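Local coordinates for protein transcriptional regulator, MerR-family (Cupriavidus metallidurans CH34, PDB 5GPE) that binds lead(II) and probably acts as a metal-responsive, DNA-binding transcription regulator of the MerR family, at residues E24-E29 with D62-L67. Residues are numbered along the deposited sequence; the frame is centred on the assembly and turned at random.
Sequences EGLLPE and DEIRQL
Arg65 of helix 61-71 reaches Glu24 and Leu26 in the turn after helix 15-23, and its length lets one side chain serve an apolar patch at its base and a charged one at its tip. CB and CG lie against Leu26, whose CD2 approaches Arg65 CG to 3.9 Å, the two side chains crossing at about a right angle. CD, next along, passes the same methyl and comes near the Glu24 carbonyl. The chain bends about CG-CD, where chi3 is nearly eclipsed at -5°, which carries the guanidinium toward Glu24. NH1 makes two bonds to that residue: a short one of 2.6 Å from Arg65 NH1 to the backbone O of Glu24, in the carbonyl plane and on a lone pair, though bent at the hydrogen, and a straighter salt bridge of 3.2 Å from NH1 to Glu24 OE1. Both acceptors lie near the guanidinium plane, but the Glu24 carboxylate is turned 67° from it, and OE1 is met from above its own plane. Arg65 NH2 turns back to Asp62 OD1, 3.1 Å away and about one helical turn earlier. Three bonds on two nitrogens restrain the rotation of the guanidinium, and the two carboxylates probably offset its charge.

The Glu24 carbonyl lies at the end of helix 15-23, where Gly25 closes the helix in a Schellman motif; its positive phi is easily adopted by a residue without a CB. Buried Leu26 places CD1 4.5 Å from Ile64 CG2, a loose contact between aliphatic side chains, as expected where water is excluded. Leu26 also packs on Tyr21 and Leu68, while Ile64 rests on Cys54 and Arg55. Within the MerR-type DNA-binding region, Arg47 of helix 42-56 hydrogen-bonds the Leu26 carbonyl, while Leu67 packs on Val81 and Leu84 of helix 79-111.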
loop_
_atom_site.group_PDB
_atom_site.type_symbol
_atom_site.label_atom_id
_atom_site.label_comp_id
_atom_site.label_asym_id
_atom_site.label_seq_id
_atom_site.Cartn_x
_atom_site.Cartn_y
_atom_site.Cartn_z
ATOM N N GLU B 24 15.869 5.974 11.038
ATOM C CA GLU B 24 14.602 6.728 11.066
ATOM C C GLU B 24 14.317 7.486 12.384
ATOM O O GLU B 24 13.261 8.091 12.527
ATOM C CB GLU B 24 13.434 5.790 10.735
ATOM C CG GLU B 24 13.410 5.363 9.286
ATOM C CD GLU B 24 13.154 6.524 8.341
ATOM O OE1 GLU B 24 12.159 7.309 8.453
ATOM O OE2 GLU B 24 14.018 6.665 7.486
ATOM N N GLY B 25 15.261 7.483 13.320
ATOM C CA GLY B 25 15.129 8.249 14.556
ATOM C C GLY B 25 14.147 7.665 15.557
ATOM O O GLY B 25 13.679 8.380 16.436
ATOM N N LEU B 26 13.872 6.367 15.458
ATOM C CA LEU B 26 12.925 5.701 16.360
ATOM C C LEU B 26 13.558 5.092 17.598
ATOM O O LEU B 26 12.846 4.648 18.494
ATOM C CB LEU B 26 12.150 4.624 15.619
ATOM C CG LEU B 26 11.421 5.078 14.345
ATOM C CD1 LEU B 26 10.622 3.916 13.781
ATOM C CD2 LEU B 26 10.509 6.268 14.582
ATOM N N LEU B 27 14.867 5.058 17.688
ATOM C CA LEU B 27 15.528 4.479 18.851
ATOM C C LEU B 27 16.405 5.466 19.599
ATOM O O LEU B 27 17.084 6.211 19.000
ATOM C CB LEU B 27 16.385 3.296 18.455
ATOM C CG LEU B 27 15.731 2.026 17.945
ATOM C CD1 LEU B 27 16.715 0.902 17.846
ATOM C CD2 LEU B 27 14.614 1.629 18.856
ATOM N N PRO B 28 16.400 5.444 20.919
ATOM C CA PRO B 28 17.292 6.342 21.655
ATOM C C PRO B 28 18.748 5.950 21.430
ATOM O O PRO B 28 19.035 4.846 20.931
ATOM C CB PRO B 28 16.886 6.134 23.117
ATOM C CG PRO B 28 16.291 4.773 23.173
ATOM C CD PRO B 28 15.868 4.377 21.783
ATOM N N GLU B 29 19.651 6.856 21.785
ATOM C CA GLU B 29 21.087 6.636 21.599
ATOM C C GLU B 29 21.535 5.353 22.307
ATOM O O GLU B 29 20.927 4.963 23.316
ATOM C CB GLU B 29 21.894 7.828 22.120
ATOM C CG GLU B 29 21.699 9.106 21.317
ATOM C CD GLU B 29 22.250 8.993 19.906
ATOM O OE1 GLU B 29 23.456 8.691 19.752
ATOM O OE2 GLU B 29 21.475 9.190 18.950
ATOM N N ASP B 62 5.676 7.567 10.606
ATOM C CA ASP B 62 5.304 8.929 11.066
ATOM C C ASP B 62 4.386 8.911 12.294
ATOM O O ASP B 62 4.587 9.673 13.243
ATOM C CB ASP B 62 4.629 9.725 9.937
ATOM C CG ASP B 62 5.576 10.011 8.784
ATOM O OD1 ASP B 62 6.708 10.469 9.045
ATOM O OD2 ASP B 62 5.194 9.767 7.623
ATOM N N GLU B 63 3.389 8.030 12.280
ATOM C CA GLU B 63 2.513 7.835 13.453
ATOM C C GLU B 63 3.286 7.315 14.661
ATOM O O GLU B 63 3.055 7.729 15.793
ATOM C CB GLU B 63 1.371 6.874 13.123
ATOM C CG GLU B 63 0.350 7.425 12.131
ATOM C CD GLU B 63 -0.634 6.360 11.668
ATOM O OE1 GLU B 63 -0.226 5.421 10.944
ATOM O OE2 GLU B 63 -1.822 6.435 12.068
ATOM N N ILE B 64 4.210 6.403 14.414
ATOM C CA ILE B 64 5.000 5.801 15.492
ATOM C C ILE B 64 5.927 6.831 16.134
ATOM O O ILE B 64 6.112 6.838 17.340
ATOM C CB ILE B 64 5.767 4.554 14.997
ATOM C CG1 ILE B 64 4.765 3.448 14.679
ATOM C CG2 ILE B 64 6.768 4.054 16.044
ATOM C CD1 ILE B 64 5.327 2.292 13.872
ATOM N N ARG B 65 6.490 7.685 15.299
ATOM C CA ARG B 65 7.354 8.773 15.695
ATOM C C ARG B 65 6.529 9.680 16.656
ATOM O O ARG B 65 6.968 10.036 17.690
ATOM C CB ARG B 65 7.902 9.541 14.476
ATOM C CG ARG B 65 9.353 9.970 14.594
ATOM C CD ARG B 65 10.187 10.237 13.299
ATOM N NE ARG B 65 9.495 9.926 12.074
ATOM C CZ ARG B 65 9.962 9.205 11.075
ATOM N NH1 ARG B 65 11.161 8.744 11.092
ATOM N NH2 ARG B 65 9.211 8.945 10.055
ATOM N N GLN B 66 5.321 10.003 16.256
ATOM C CA GLN B 66 4.385 10.821 17.064
ATOM C C GLN B 66 4.067 10.161 18.405
ATOM O O GLN B 66 4.172 10.805 19.449
ATOM C CB GLN B 66 3.040 11.163 16.324
ATOM C CG GLN B 66 3.240 12.262 15.294
ATOM C CD GLN B 66 1.948 12.736 14.631
ATOM O OE1 GLN B 66 0.847 12.277 14.950
ATOM N NE2 GLN B 66 2.082 13.696 13.730
ATOM N N LEU B 67 3.753 8.865 18.376
ATOM C CA LEU B 67 3.460 8.128 19.615
ATOM C C LEU B 67 4.659 8.054 20.554
ATOM O O LEU B 67 4.507 8.246 21.766
ATOM C CB LEU B 67 2.964 6.712 19.319
ATOM C CG LEU B 67 1.600 6.620 18.645
ATOM C CD1 LEU B 67 1.361 5.191 18.223
ATOM C CD2 LEU B 67 0.492 7.077 19.565
#